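Local coordinates for protein PTS-dependent dihydroxyacetone kinase, ADP-binding subunit DhaL (PDB 3CR3) that binds ADP with magnesium, accepts a phosphoryl group from DhaM to form ATP, and passes it on to dihydroxyacetone held by DhaK, at residues Tyr83-Leu88 / Gln112-Ala117; Asn15-Glu20 / Leu183-Leu188; Asp5-Trp10 / Gly58-Ile63; Glu27-Gly30 / Gly35-Gly38. All coordinates share one frame; numbering follows the deposited sequence.

Contact 1: Tyr83-Leu88 / Gln112-Ala117. With ADP (adenosine-5'-diphosphate), chain G.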
loop_
_atom_site.group_PDB
_atom_site.type_symbol
_atom_site.label_atom_id
_atom_site.label_comp_id
_atom_site.label_asym_id
_atom_site.label_seq_id
_atom_site.Cartn_x
_atom_site.Cartn_y
_atom_site.Cartn_z
ATOM N N TYR A 83 22.798 -13.016 -2.855
ATOM C CA TYR A 83 23.778 -13.969 -3.385
ATOM C C TYR A 83 24.309 -13.531 -4.751
ATOM O O TYR A 83 25.503 -13.695 -5.036
ATOM C CB TYR A 83 23.187 -15.380 -3.494
ATOM C CG TYR A 83 23.146 -16.144 -2.186
ATOM C CD1 TYR A 83 24.325 -16.562 -1.573
ATOM C CD2 TYR A 83 21.930 -16.457 -1.571
ATOM C CE1 TYR A 83 24.304 -17.273 -0.384
ATOM C CE2 TYR A 83 21.891 -17.156 -0.363
ATOM C CZ TYR A 83 23.086 -17.560 0.223
ATOM O OH TYR A 83 23.089 -18.239 1.409
ATOM N N GLY A 84 23.414 -12.995 -5.584
ATOM C CA GLY A 84 23.755 -12.490 -6.926
ATOM C C GLY A 84 24.813 -11.399 -6.870
ATOM O O GLY A 84 25.787 -11.430 -7.628
ATOM N N SER A 85 24.631 -10.439 -5.965
ATOM C CA SER A 85 25.611 -9.373 -5.792
ATOM C C SER A 85 26.893 -9.898 -5.126
ATOM O O SER A 85 27.989 -9.444 -5.451
ATOM C CB SER A 85 25.026 -8.202 -5.005
ATOM O OG SER A 85 23.916 -7.642 -5.699
ATOM N N ALA A 86 26.753 -10.856 -4.212
ATOM C CA ALA A 86 27.928 -11.504 -3.626
ATOM C C ALA A 86 28.758 -12.118 -4.753
ATOM O O ALA A 86 29.929 -11.812 -4.900
ATOM C CB ALA A 86 27.528 -12.569 -2.586
ATOM N N PHE A 87 28.133 -12.945 -5.587
ATOM C CA PHE A 87 28.865 -13.594 -6.659
ATOM C C PHE A 87 29.420 -12.623 -7.704
ATOM O O PHE A 87 30.501 -12.837 -8.232
ATOM C CB PHE A 87 28.056 -14.751 -7.263
ATOM C CG PHE A 87 28.169 -16.023 -6.458
ATOM C CD1 PHE A 87 29.268 -16.856 -6.614
ATOM C CD2 PHE A 87 27.205 -16.353 -5.501
ATOM C CE1 PHE A 87 29.411 -18.012 -5.853
ATOM C CE2 PHE A 87 27.335 -17.504 -4.733
ATOM C CZ PHE A 87 28.437 -18.335 -4.906
ATOM N N LEU A 88 28.702 -11.538 -7.960
ATOM C CA LEU A 88 29.149 -10.546 -8.926
ATOM C C LEU A 88 30.456 -9.887 -8.483
ATOM O O LEU A 88 31.374 -9.704 -9.290
ATOM C CB LEU A 88 28.058 -9.495 -9.144
ATOM C CG LEU A 88 28.145 -8.643 -10.405
ATOM C CD1 LEU A 88 28.210 -9.495 -11.695
ATOM C CD2 LEU A 88 26.954 -7.711 -10.442
ATOM N N GLN A 112 26.488 -6.558 2.146
ATOM C CA GLN A 112 26.258 -5.445 3.049
ATOM C C GLN A 112 25.841 -4.187 2.285
ATOM O O GLN A 112 24.918 -3.492 2.699
ATOM C CB GLN A 112 27.467 -5.217 3.947
ATOM C CG GLN A 112 27.531 -6.233 5.063
ATOM C CD GLN A 112 28.526 -5.853 6.138
ATOM O OE1 GLN A 112 29.731 -6.018 5.966
ATOM N NE2 GLN A 112 28.025 -5.333 7.255
ATOM N N LYS A 113 26.475 -3.938 1.138
ATOM C CA LYS A 113 26.078 -2.824 0.272
ATOM C C LYS A 113 24.638 -2.994 -0.239
ATOM O O LYS A 113 23.884 -2.029 -0.295
ATOM C CB LYS A 113 27.055 -2.662 -0.899
ATOM C CG LYS A 113 26.827 -1.409 -1.744
ATOM C CD LYS A 113 27.888 -1.260 -2.829
ATOM C CE LYS A 113 27.413 -0.343 -3.976
ATOM N NZ LYS A 113 26.374 -0.983 -4.869
ATOM N N ARG A 114 24.252 -4.224 -0.571
ATOM C CA ARG A 114 22.976 -4.461 -1.238
ATOM C C ARG A 114 21.777 -4.433 -0.281
ATOM O O ARG A 114 20.753 -3.836 -0.586
ATOM C CB ARG A 114 23.014 -5.776 -2.024
ATOM C CG ARG A 114 21.766 -6.062 -2.878
ATOM C CD ARG A 114 21.555 -4.977 -3.933
ATOM N NE ARG A 114 22.709 -4.863 -4.821
ATOM C CZ ARG A 114 23.129 -3.731 -5.376
ATOM N NH1 ARG A 114 22.497 -2.595 -5.131
ATOM N NH2 ARG A 114 24.199 -3.737 -6.169
ATOM N N GLY A 115 21.926 -5.070 0.870
ATOM C CA GLY A 115 20.861 -5.155 1.859
ATOM C C GLY A 115 21.055 -4.222 3.045
ATOM O O GLY A 115 20.159 -4.096 3.861
ATOM N N LYS A 116 22.224 -3.578 3.144
ATOM C CA LYS A 116 22.525 -2.603 4.231
ATOM C C LYS A 116 22.513 -3.180 5.652
ATOM O O LYS A 116 22.283 -2.451 6.620
ATOM C CB LYS A 116 21.608 -1.360 4.150
ATOM C CG LYS A 116 22.101 -0.273 3.182
ATOM C CD LYS A 116 21.850 -0.628 1.735
ATOM C CE LYS A 116 22.278 0.497 0.797
ATOM N NZ LYS A 116 22.226 0.028 -0.610
ATOM N N ALA A 117 22.788 -4.474 5.784
ATOM C CA ALA A 117 22.758 -5.122 7.086
ATOM C C ALA A 117 24.108 -5.007 7.783
ATOM O O ALA A 117 25.162 -5.141 7.158
ATOM C CB ALA A 117 22.334 -6.603 6.963
HETATM P PB ADP G . 12.520 -13.378 1.030
HETATM O O1B ADP G . 11.443 -14.406 0.888
HETATM O O2B ADP G . 12.390 -12.256 0.058
HETATM O O3B ADP G . 12.737 -12.912 2.470
HETATM P PA ADP G . 14.377 -15.612 1.041
HETATM O O1A ADP G . 13.377 -16.279 1.921
HETATM O O2A ADP G . 14.806 -16.377 -0.190
HETATM O O3A ADP G . 13.892 -14.128 0.598
HETATM O "O5'" ADP G . 15.698 -15.249 1.896
HETATM C "C5'" ADP G . 15.588 -14.818 3.257
HETATM C "C4'" ADP G . 16.989 -14.543 3.758
HETATM O "O4'" ADP G . 17.575 -13.412 3.101
HETATM C "C3'" ADP G . 17.035 -14.211 5.239
HETATM O "O3'" ADP G . 17.102 -15.425 5.987
HETATM C "C2'" ADP G . 18.292 -13.354 5.377
HETATM O "O2'" ADP G . 19.456 -14.120 5.695
HETATM C "C1'" ADP G . 18.512 -12.795 3.978
HETATM N N9 ADP G . 18.239 -11.346 3.973
HETATM C C8 ADP G . 17.007 -10.801 3.874
HETATM N N7 ADP G . 17.088 -9.462 3.895
HETATM C C5 ADP G . 18.390 -9.144 4.021
HETATM C C6 ADP G . 19.165 -7.894 4.115
HETATM N N6 ADP G . 18.516 -6.715 4.054
HETATM N N1 ADP G . 20.508 -7.984 4.235
HETATM C C2 ADP G . 21.154 -9.166 4.271
HETATM N N3 ADP G . 20.513 -10.333 4.198
HETATM C C4 ADP G . 19.155 -10.384 4.080
HETATM O O HOH W 1 25.661 -5.936 -7.430
#
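A single side-chain pair, Ser85 and Arg114, carries this helix-helix contact, which buries just 79 Å² in all. Arg114 NE donates to Ser85 OG over 3.2 Å, and the N-H...O angle of 167° makes the bond nearly straight; the hydroxyl lies at the guanidinium edge, 8° out of its plane. With CG anti to the backbone N (chi1 -174°) and bends at chi2 and chi3, the Arg114 chain folds so that NE faces the serine. A water closes the ring, donating to Ser85 OG at 3.0 Å and accepting from Arg114 NH2 at 2.9 Å. Helices 79-94 and 100-115, both part of the all-helical DhaL fold, are thereby joined in a buried place. Ser85 OG is also bonded to Pro81 O one turn back, while Arg114 NH1 forms a salt bridge with an acidic side chain of another protein's chain. Next along, Gly115 O accepts from ADP N6 at 3.1 Å, and Ala117 CB lies 3.6 Å from ADP N1, placing the end of helix 100-115 at the adenine.

Contact 2: Asn15-Glu20 / Leu183-Leu188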
loop_
_atom_site.group_PDB
_atom_site.type_symbol
_atom_site.label_atom_id
_atom_site.label_comp_id
_atom_site.label_asym_id
_atom_site.label_seq_id
_atom_site.Cartn_x
_atom_site.Cartn_y
_atom_site.Cartn_z
ATOM N N ASN A 15 24.950 -27.003 -4.447
ATOM C CA ASN A 15 23.648 -27.374 -5.014
ATOM C C ASN A 15 23.069 -28.634 -4.364
ATOM O O ASN A 15 21.874 -28.683 -4.087
ATOM C CB ASN A 15 23.743 -27.561 -6.529
ATOM C CG ASN A 15 22.405 -27.920 -7.167
ATOM O OD1 ASN A 15 21.389 -27.270 -6.933
ATOM N ND2 ASN A 15 22.410 -28.962 -7.993
ATOM N N GLU A 16 23.921 -29.633 -4.116
ATOM C CA GLU A 16 23.506 -30.883 -3.464
ATOM C C GLU A 16 22.997 -30.664 -2.036
ATOM O O GLU A 16 21.967 -31.197 -1.664
ATOM C CB GLU A 16 24.643 -31.916 -3.462
ATOM C CG GLU A 16 24.877 -32.622 -4.789
ATOM C CD GLU A 16 26.201 -33.376 -4.834
ATOM O OE1 GLU A 16 26.691 -33.826 -3.762
ATOM O OE2 GLU A 16 26.760 -33.526 -5.950
ATOM N N LYS A 17 23.731 -29.890 -1.239
ATOM C CA LYS A 17 23.282 -29.527 0.111
ATOM C C LYS A 17 21.964 -28.765 0.074
ATOM O O LYS A 17 21.113 -28.945 0.946
ATOM C CB LYS A 17 24.331 -28.663 0.800
ATOM C CG LYS A 17 25.578 -29.404 1.227
ATOM C CD LYS A 17 25.327 -30.215 2.483
ATOM C CE LYS A 17 26.609 -30.765 3.051
ATOM N NZ LYS A 17 26.379 -31.335 4.421
ATOM N N ILE A 18 21.817 -27.907 -0.932
ATOM C CA ILE A 18 20.622 -27.080 -1.107
ATOM C C ILE A 18 19.399 -27.939 -1.447
ATOM O O ILE A 18 18.352 -27.805 -0.813
ATOM C CB ILE A 18 20.834 -25.981 -2.188
ATOM C CG1 ILE A 18 21.744 -24.853 -1.662
ATOM C CG2 ILE A 18 19.507 -25.434 -2.682
ATOM C CD1 ILE A 18 21.213 -24.114 -0.446
ATOM N N GLN A 19 19.541 -28.814 -2.442
ATOM C CA GLN A 19 18.464 -29.748 -2.828
ATOM C C GLN A 19 18.094 -30.697 -1.693
ATOM O O GLN A 19 16.916 -30.946 -1.458
ATOM C CB GLN A 19 18.867 -30.568 -4.063
ATOM C CG GLN A 19 19.262 -29.736 -5.281
ATOM C CD GLN A 19 18.165 -28.815 -5.760
ATOM O OE1 GLN A 19 16.987 -29.071 -5.544
ATOM N NE2 GLN A 19 18.550 -27.739 -6.433
ATOM N N GLU A 20 19.102 -31.219 -0.996
ATOM C CA GLU A 20 18.878 -32.128 0.126
ATOM C C GLU A 20 18.081 -31.473 1.251
ATOM O O GLU A 20 17.152 -32.075 1.795
ATOM C CB GLU A 20 20.208 -32.670 0.670
ATOM C CG GLU A 20 20.881 -33.738 -0.228
ATOM C CD GLU A 20 22.215 -34.246 0.326
ATOM O OE1 GLU A 20 22.749 -33.642 1.291
ATOM O OE2 GLU A 20 22.734 -35.252 -0.211
ATOM N N LEU A 183 27.009 -23.210 1.979
ATOM C CA LEU A 183 27.940 -22.667 0.995
ATOM C C LEU A 183 29.395 -22.798 1.435
ATOM O O LEU A 183 30.258 -23.236 0.653
ATOM C CB LEU A 183 27.607 -21.194 0.698
ATOM C CG LEU A 183 28.396 -20.535 -0.436
ATOM C CD1 LEU A 183 28.144 -21.271 -1.759
ATOM C CD2 LEU A 183 27.987 -19.075 -0.561
ATOM N N PHE A 184 29.653 -22.408 2.680
ATOM C CA PHE A 184 31.013 -22.362 3.212
ATOM C C PHE A 184 31.540 -23.716 3.635
ATOM O O PHE A 184 32.740 -23.974 3.531
ATOM C CB PHE A 184 31.098 -21.391 4.394
ATOM C CG PHE A 184 30.701 -19.982 4.054
ATOM C CD1 PHE A 184 30.931 -19.463 2.774
ATOM C CD2 PHE A 184 30.115 -19.160 5.022
ATOM C CE1 PHE A 184 30.573 -18.157 2.455
ATOM C CE2 PHE A 184 29.748 -17.848 4.709
ATOM C CZ PHE A 184 29.995 -17.348 3.414
ATOM N N GLU A 185 30.645 -24.546 4.163
ATOM C CA GLU A 185 30.962 -25.918 4.515
ATOM C C GLU A 185 31.442 -26.722 3.292
ATOM O O GLU A 185 32.442 -27.422 3.365
ATOM C CB GLU A 185 29.752 -26.551 5.223
ATOM C CG GLU A 185 29.442 -27.973 4.882
ATOM C CD GLU A 185 28.259 -28.512 5.685
ATOM O OE1 GLU A 185 27.401 -27.700 6.149
ATOM O OE2 GLU A 185 28.203 -29.753 5.843
ATOM N N THR A 186 30.737 -26.601 2.172
ATOM C CA THR A 186 31.168 -27.232 0.913
ATOM C C THR A 186 32.447 -26.589 0.343
ATOM O O THR A 186 33.285 -27.261 -0.236
ATOM C CB THR A 186 30.055 -27.186 -0.134
ATOM O OG1 THR A 186 29.535 -25.847 -0.225
ATOM C CG2 THR A 186 28.929 -28.138 0.268
ATOM N N LEU A 187 32.590 -25.282 0.516
ATOM C CA LEU A 187 33.825 -24.597 0.165
ATOM C C LEU A 187 35.037 -25.190 0.909
ATOM O O LEU A 187 36.062 -25.517 0.295
ATOM C CB LEU A 187 33.704 -23.091 0.436
ATOM C CG LEU A 187 34.936 -22.260 0.027
ATOM C CD1 LEU A 187 35.356 -22.528 -1.435
ATOM C CD2 LEU A 187 34.662 -20.806 0.234
ATOM N N LEU A 188 34.904 -25.319 2.227
ATOM C CA LEU A 188 35.967 -25.864 3.073
ATOM C C LEU A 188 36.381 -27.280 2.651
ATOM O O LEU A 188 37.570 -27.613 2.638
ATOM C CB LEU A 188 35.533 -25.843 4.546
ATOM C CG LEU A 188 35.485 -24.479 5.238
ATOM C CD1 LEU A 188 35.196 -24.661 6.715
ATOM C CD2 LEU A 188 36.784 -23.696 5.047
#
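Lys17 meets two consecutive residues of the partner helix, Glu185 through its charged end and Thr186 through its aliphatic stem. The ionic part is a salt bridge, Lys17 NZ to Glu185 OE2 at 2.8 Å, in which the ammonium nitrogen stands above the carboxylate plane, 55° out of it. The two side chains cross at about a right angle. Lys17 CE follows the nitrogen to 3.4 Å from Glu185 OE2, whereas Glu185 OE1 is 4.2 Å from Lys17 NZ, so one oxygen takes the bond. Beyond CG the Glu185 chain is extended, and it reaches across the gap between helix 4-20 and helix 175-191, the first and last helices of this all-helical DhaL fold. The apolar part is Lys17 CG against Thr186 CG2 at 3.7 Å, the two side chains sliding past each other in opposite directions. A bend at chi2 (-77°) lets the lysine touch the threonine methyl low on its stem and still deliver NZ to the glutamate. An alanine in place of Lys17 would probably leave the buried Glu185 carboxylate without this positive mate and remove the lysine stem from beside the Thr186 methyl. Thr186 turns its hydroxyl back to its own helix, where Tyr182 O is a hydrogen-bond partner. On the same helix Glu185 packs against Lys142 and Leu145 of helix 142-151.

Contact 3: Asp5-Trp10 / Gly58-Ile63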
loop_
_atom_site.group_PDB
_atom_site.type_symbol
_atom_site.label_atom_id
_atom_site.label_comp_id
_atom_site.label_asym_id
_atom_site.label_seq_id
_atom_site.Cartn_x
_atom_site.Cartn_y
_atom_site.Cartn_z
ATOM N N ASP A 5 37.983 -26.168 -12.080
ATOM C CA ASP A 5 37.466 -27.486 -11.751
ATOM C C ASP A 5 36.939 -27.582 -10.302
ATOM O O ASP A 5 35.865 -28.159 -10.061
ATOM C CB ASP A 5 38.529 -28.561 -12.007
ATOM C CG ASP A 5 38.778 -28.837 -13.511
ATOM O OD1 ASP A 5 37.991 -28.417 -14.394
ATOM O OD2 ASP A 5 39.784 -29.518 -13.808
ATOM N N THR A 6 37.683 -27.037 -9.338
ATOM C CA THR A 6 37.252 -27.113 -7.942
ATOM C C THR A 6 36.132 -26.134 -7.630
ATOM O O THR A 6 35.332 -26.389 -6.735
ATOM C CB THR A 6 38.411 -26.940 -6.914
ATOM O OG1 THR A 6 39.042 -25.663 -7.089
ATOM C CG2 THR A 6 39.431 -28.058 -7.069
ATOM N N THR A 7 36.081 -25.018 -8.353
ATOM C CA THR A 7 34.948 -24.098 -8.259
ATOM C C THR A 7 33.674 -24.790 -8.730
ATOM O O THR A 7 32.653 -24.744 -8.043
ATOM C CB THR A 7 35.175 -22.768 -9.015
ATOM O OG1 THR A 7 36.337 -22.120 -8.493
ATOM C CG2 THR A 7 33.985 -21.829 -8.828
ATOM N N ILE A 8 33.738 -25.453 -9.883
ATOM C CA ILE A 8 32.587 -26.206 -10.371
ATOM C C ILE A 8 32.229 -27.361 -9.422
ATOM O O ILE A 8 31.045 -27.635 -9.181
ATOM C CB ILE A 8 32.773 -26.670 -11.830
ATOM C CG1 ILE A 8 32.585 -25.470 -12.774
ATOM C CG2 ILE A 8 31.777 -27.776 -12.177
ATOM C CD1 ILE A 8 33.098 -25.685 -14.191
ATOM N N GLU A 9 33.250 -28.021 -8.883
ATOM C CA GLU A 9 33.051 -29.036 -7.858
ATOM C C GLU A 9 32.318 -28.442 -6.648
ATOM O O GLU A 9 31.366 -29.036 -6.149
ATOM C CB GLU A 9 34.390 -29.635 -7.413
ATOM C CG GLU A 9 34.260 -30.776 -6.382
ATOM C CD GLU A 9 35.595 -31.229 -5.800
ATOM O OE1 GLU A 9 36.643 -30.606 -6.110
ATOM O OE2 GLU A 9 35.596 -32.218 -5.026
ATOM N N TRP A 10 32.768 -27.266 -6.199
ATOM C CA TRP A 10 32.258 -26.631 -4.973
ATOM C C TRP A 10 30.780 -26.305 -5.124
ATOM O O TRP A 10 29.956 -26.684 -4.283
ATOM C CB TRP A 10 33.125 -25.397 -4.581
ATOM C CG TRP A 10 32.457 -24.394 -3.653
ATOM C CD1 TRP A 10 31.650 -24.671 -2.576
ATOM C CD2 TRP A 10 32.552 -22.957 -3.720
ATOM N NE1 TRP A 10 31.228 -23.501 -1.984
ATOM C CE2 TRP A 10 31.761 -22.435 -2.663
ATOM C CE3 TRP A 10 33.212 -22.062 -4.576
ATOM C CZ2 TRP A 10 31.624 -21.064 -2.436
ATOM C CZ3 TRP A 10 33.069 -20.690 -4.353
ATOM C CH2 TRP A 10 32.284 -20.205 -3.288
ATOM N N GLY A 58 36.608 -19.879 -19.381
ATOM C CA GLY A 58 38.017 -19.528 -19.523
ATOM C C GLY A 58 38.675 -19.312 -18.174
ATOM O O GLY A 58 39.879 -19.529 -18.022
ATOM N N ASN A 59 37.886 -18.881 -17.190
ATOM C CA ASN A 59 38.406 -18.645 -15.849
ATOM C C ASN A 59 37.328 -18.691 -14.755
ATOM O O ASN A 59 36.139 -18.875 -15.051
ATOM C CB ASN A 59 39.212 -17.335 -15.802
ATOM C CG ASN A 59 38.380 -16.117 -16.140
ATOM O OD1 ASN A 59 37.326 -15.909 -15.561
ATOM N ND2 ASN A 59 38.870 -15.288 -17.070
ATOM N N VAL A 60 37.764 -18.533 -13.506
ATOM C CA VAL A 60 36.890 -18.585 -12.339
ATOM C C VAL A 60 35.964 -17.364 -12.294
ATOM O O VAL A 60 34.784 -17.507 -11.986
ATOM C CB VAL A 60 37.719 -18.748 -11.016
ATOM C CG1 VAL A 60 36.831 -18.724 -9.780
ATOM C CG2 VAL A 60 38.497 -20.032 -11.048
ATOM N N SER A 61 36.493 -16.176 -12.604
ATOM C CA SER A 61 35.665 -14.967 -12.714
ATOM C C SER A 61 34.413 -15.206 -13.570
ATOM O O SER A 61 33.312 -14.847 -13.153
ATOM C CB SER A 61 36.472 -13.782 -13.263
ATOM O OG SER A 61 35.659 -12.636 -13.417
ATOM N N GLU A 62 34.586 -15.811 -14.750
ATOM C CA GLU A 62 33.447 -16.191 -15.606
ATOM C C GLU A 62 32.416 -17.080 -14.914
ATOM O O GLU A 62 31.211 -16.893 -15.103
ATOM C CB GLU A 62 33.916 -16.879 -16.896
ATOM C CG GLU A 62 34.826 -16.016 -17.740
ATOM C CD GLU A 62 35.121 -16.602 -19.099
ATOM O OE1 GLU A 62 34.577 -17.677 -19.445
ATOM O OE2 GLU A 62 35.906 -15.973 -19.836
ATOM N N ILE A 63 32.879 -18.050 -14.131
ATOM C CA ILE A 63 31.954 -18.917 -13.384
ATOM C C ILE A 63 31.088 -18.101 -12.428
ATOM O O ILE A 63 29.860 -18.211 -12.454
ATOM C CB ILE A 63 32.669 -20.026 -12.596
ATOM C CG1 ILE A 63 33.653 -20.774 -13.512
ATOM C CG2 ILE A 63 31.634 -20.969 -11.948
ATOM C CD1 ILE A 63 34.551 -21.779 -12.810
#
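Thr7 points toward helix 60-74 and sets its two branches against different residues there. Its OG1 lies 3.7 Å from Val60 CG1 and 3.9 Å from Val60 CG2, a van der Waals approach to methyl groups; the hydroxyl's hydrogen-bond partner is Thr3 O. Chi1 of -59° sets OG1 anti to the carbonyl carbon and thereby puts CG2 anti to the backbone N, 4.0 Å from Ile63 CG2. Thr7 runs obliquely to both partners. Ile8 instead meets Ile63 at about a right angle, CG1 to CD1 at 4.2 Å, so that Ile63 CD1 touches Ile8 as well as Thr7, whose CB lies 4.0 Å from that methyl. A glycine replacing Thr7 would probably open a gap beside Val60 and Ile63 and leave Thr3 O without that hydroxyl. Helix 60-74 begins here under an N-cap: Asn59 OD1 accepts from Glu62 N at 2.9 Å. The contact thus joins the start of helix 60-74 to the early turns of helix 4-20, whose Trp10 packs both on Phe64 of helix 60-74 and on Thr186, Leu187 and Val190 of helix 175-191.

Contact 4: Glu27-Gly30 / Gly35-Gly38. With MG (magnesium ion), chain E; MG (magnesium ion), chain F; ADP (adenosine-5'-diphosphate), chain G.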
loop_
_atom_site.group_PDB
_atom_site.type_symbol
_atom_site.label_atom_id
_atom_site.label_comp_id
_atom_site.label_asym_id
_atom_site.label_seq_id
_atom_site.Cartn_x
_atom_site.Cartn_y
_atom_site.Cartn_z
ATOM N N GLU A 27 11.276 -24.295 5.912
ATOM C CA GLU A 27 10.735 -24.459 7.260
ATOM C C GLU A 27 11.270 -23.367 8.179
ATOM O O GLU A 27 10.518 -22.739 8.897
ATOM C CB GLU A 27 11.104 -25.830 7.814
ATOM C CG GLU A 27 10.494 -26.142 9.140
ATOM C CD GLU A 27 10.989 -27.453 9.673
ATOM O OE1 GLU A 27 10.610 -28.507 9.104
ATOM O OE2 GLU A 27 11.760 -27.433 10.653
ATOM N N LEU A 28 12.575 -23.144 8.123
ATOM C CA LEU A 28 13.189 -22.027 8.798
ATOM C C LEU A 28 12.595 -20.676 8.387
ATOM O O LEU A 28 12.529 -19.775 9.203
ATOM C CB LEU A 28 14.704 -22.042 8.576
ATOM C CG LEU A 28 15.511 -23.202 9.184
ATOM C CD1 LEU A 28 16.970 -22.932 8.953
ATOM C CD2 LEU A 28 15.250 -23.389 10.682
ATOM N N ASP A 29 12.149 -20.562 7.132
ATOM C CA ASP A 29 11.581 -19.330 6.574
ATOM C C ASP A 29 10.079 -19.185 6.861
ATOM O O ASP A 29 9.420 -18.279 6.350
ATOM C CB ASP A 29 11.836 -19.292 5.066
ATOM C CG ASP A 29 11.824 -17.887 4.493
ATOM O OD1 ASP A 29 12.234 -16.902 5.165
ATOM O OD2 ASP A 29 11.400 -17.767 3.337
ATOM N N GLY A 30 9.545 -20.097 7.665
ATOM C CA GLY A 30 8.130 -20.083 8.037
ATOM C C GLY A 30 7.804 -19.126 9.176
ATOM O O GLY A 30 7.047 -18.194 8.983
ATOM N N GLY A 35 8.148 -18.687 4.046
ATOM C CA GLY A 35 8.251 -20.132 3.842
ATOM C C GLY A 35 8.701 -20.594 2.460
ATOM O O GLY A 35 8.224 -21.627 1.966
ATOM N N ASP A 36 9.624 -19.844 1.853
ATOM C CA ASP A 36 10.074 -20.103 0.482
ATOM C C ASP A 36 11.602 -20.141 0.279
ATOM O O ASP A 36 12.050 -20.381 -0.842
ATOM C CB ASP A 36 9.472 -19.057 -0.471
ATOM C CG ASP A 36 10.143 -17.700 -0.355
ATOM O OD1 ASP A 36 10.994 -17.496 0.537
ATOM O OD2 ASP A 36 9.819 -16.798 -1.145
ATOM N N HIS A 37 12.410 -19.899 1.316
ATOM C CA HIS A 37 13.859 -19.795 1.072
ATOM C C HIS A 37 14.471 -21.036 0.418
ATOM O O HIS A 37 15.252 -20.905 -0.515
ATOM C CB HIS A 37 14.671 -19.403 2.321
ATOM C CG HIS A 37 16.134 -19.198 2.040
ATOM N ND1 HIS A 37 16.599 -18.242 1.163
ATOM C CD2 HIS A 37 17.234 -19.835 2.509
ATOM C CE1 HIS A 37 17.920 -18.282 1.121
ATOM N NE2 HIS A 37 18.328 -19.249 1.923
ATOM N N GLY A 38 14.130 -22.220 0.932
ATOM C CA GLY A 38 14.594 -23.485 0.374
ATOM C C GLY A 38 14.189 -23.696 -1.072
ATOM O O GLY A 38 15.028 -24.046 -1.904
HETATM MG MG MG E . 11.329 -16.235 1.898
HETATM MG MG MG F . 9.800 -14.395 -0.956
HETATM P PB ADP G . 12.520 -13.378 1.030
HETATM O O1B ADP G . 11.443 -14.406 0.888
HETATM O O2B ADP G . 12.390 -12.256 0.058
HETATM O O3B ADP G . 12.737 -12.912 2.470
HETATM P PA ADP G . 14.377 -15.612 1.041
HETATM O O1A ADP G . 13.377 -16.279 1.921
HETATM O O2A ADP G . 14.806 -16.377 -0.190
HETATM O O3A ADP G . 13.892 -14.128 0.598
HETATM O "O5'" ADP G . 15.698 -15.249 1.896
HETATM C "C5'" ADP G . 15.588 -14.818 3.257
HETATM C "C4'" ADP G . 16.989 -14.543 3.758
HETATM O "O4'" ADP G . 17.575 -13.412 3.101
HETATM C "C3'" ADP G . 17.035 -14.211 5.239
HETATM O "O3'" ADP G . 17.102 -15.425 5.987
HETATM C "C2'" ADP G . 18.292 -13.354 5.377
HETATM O "O2'" ADP G . 19.456 -14.120 5.695
HETATM C "C1'" ADP G . 18.512 -12.795 3.978
HETATM N N9 ADP G . 18.239 -11.346 3.973
HETATM C C8 ADP G . 17.007 -10.801 3.874
HETATM N N7 ADP G . 17.088 -9.462 3.895
HETATM C C5 ADP G . 18.390 -9.144 4.021
HETATM C C6 ADP G . 19.165 -7.894 4.115
HETATM N N6 ADP G . 18.516 -6.715 4.054
HETATM N N1 ADP G . 20.508 -7.984 4.235
HETATM C C2 ADP G . 21.154 -9.166 4.271
HETATM N N3 ADP G . 20.513 -10.333 4.198
HETATM C C4 ADP G . 19.155 -10.384 4.080
HETATM O O HOH W 2 11.411 -14.820 3.779
HETATM O O HOH W 3 10.319 -12.107 -1.184
#
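Asp29 and Asp36 bind one magnesium ion as adjacent ligands, Asp29 OD2 at 2.1 Å and Asp36 OD1 at 1.9 Å. These two oxygens are 2.8 Å apart, a closeness explained by the shared cation rather than by a hydrogen bond, and the carboxylate planes are turned 22° against each other. ADP supplies O1A and O1B to the same metal, a water adds a further ligand, and Asp34 takes part through OD1. Asp36 spans both metals: its OD2 binds the second magnesium ion at 2.4 Å, and ADP O1B bridges the pair. Asp29 OD2 is also gripped by the backbone, with Asp36 N donating over 3.1 Å on the anti side of the carboxylate, at an N-H...O angle of 163°; His37 N adds a weak bond. Asp29 OD1 receives a hydrogen bond from the metal-bound water, which also donates to ADP O3B. His37 holds the alpha phosphate, ND1 to ADP O2A at 2.9 Å and 174°, with the oxygen in the ring plane; Ser179 OG is the partner of NE2, and the two bonds together probably fix the ring's rotation. Farther out, Asp29 and His37 pack on Pro175, and Gly30 N lies 4.0 Å from Gly35 CA. This chemistry implies a two-magnesium site in which carboxylates hold the cations and the cations probably offset the diphosphate's negative charge, consistent with phosphoryl transfer at its terminal phosphate.

In the fold
Contacts 1 and 4 serve different ends of one ADP: 112-117 meets the adenine, while 27-30 and 35-38 hold the magnesium ions and phosphates, with the two contact centres about 20 Å apart. Contacts 2 and 3 share helix 4-20 and are joined by Trp10, whose NE1 lies 2.8 Å from Leu183 O, a probable hydrogen bond. Contact 2 also touches contact 1, Tyr83 CE1 lying 4.1 Å from Leu183 CD2, although their centres are on opposite sides of the chain's centre. Contact 3 is remote from the metals, its centre about 29 Å from that of contact 4. Along the sequence, contact 2 encloses contacts 1 and 4, and contact 3 encloses contact 4.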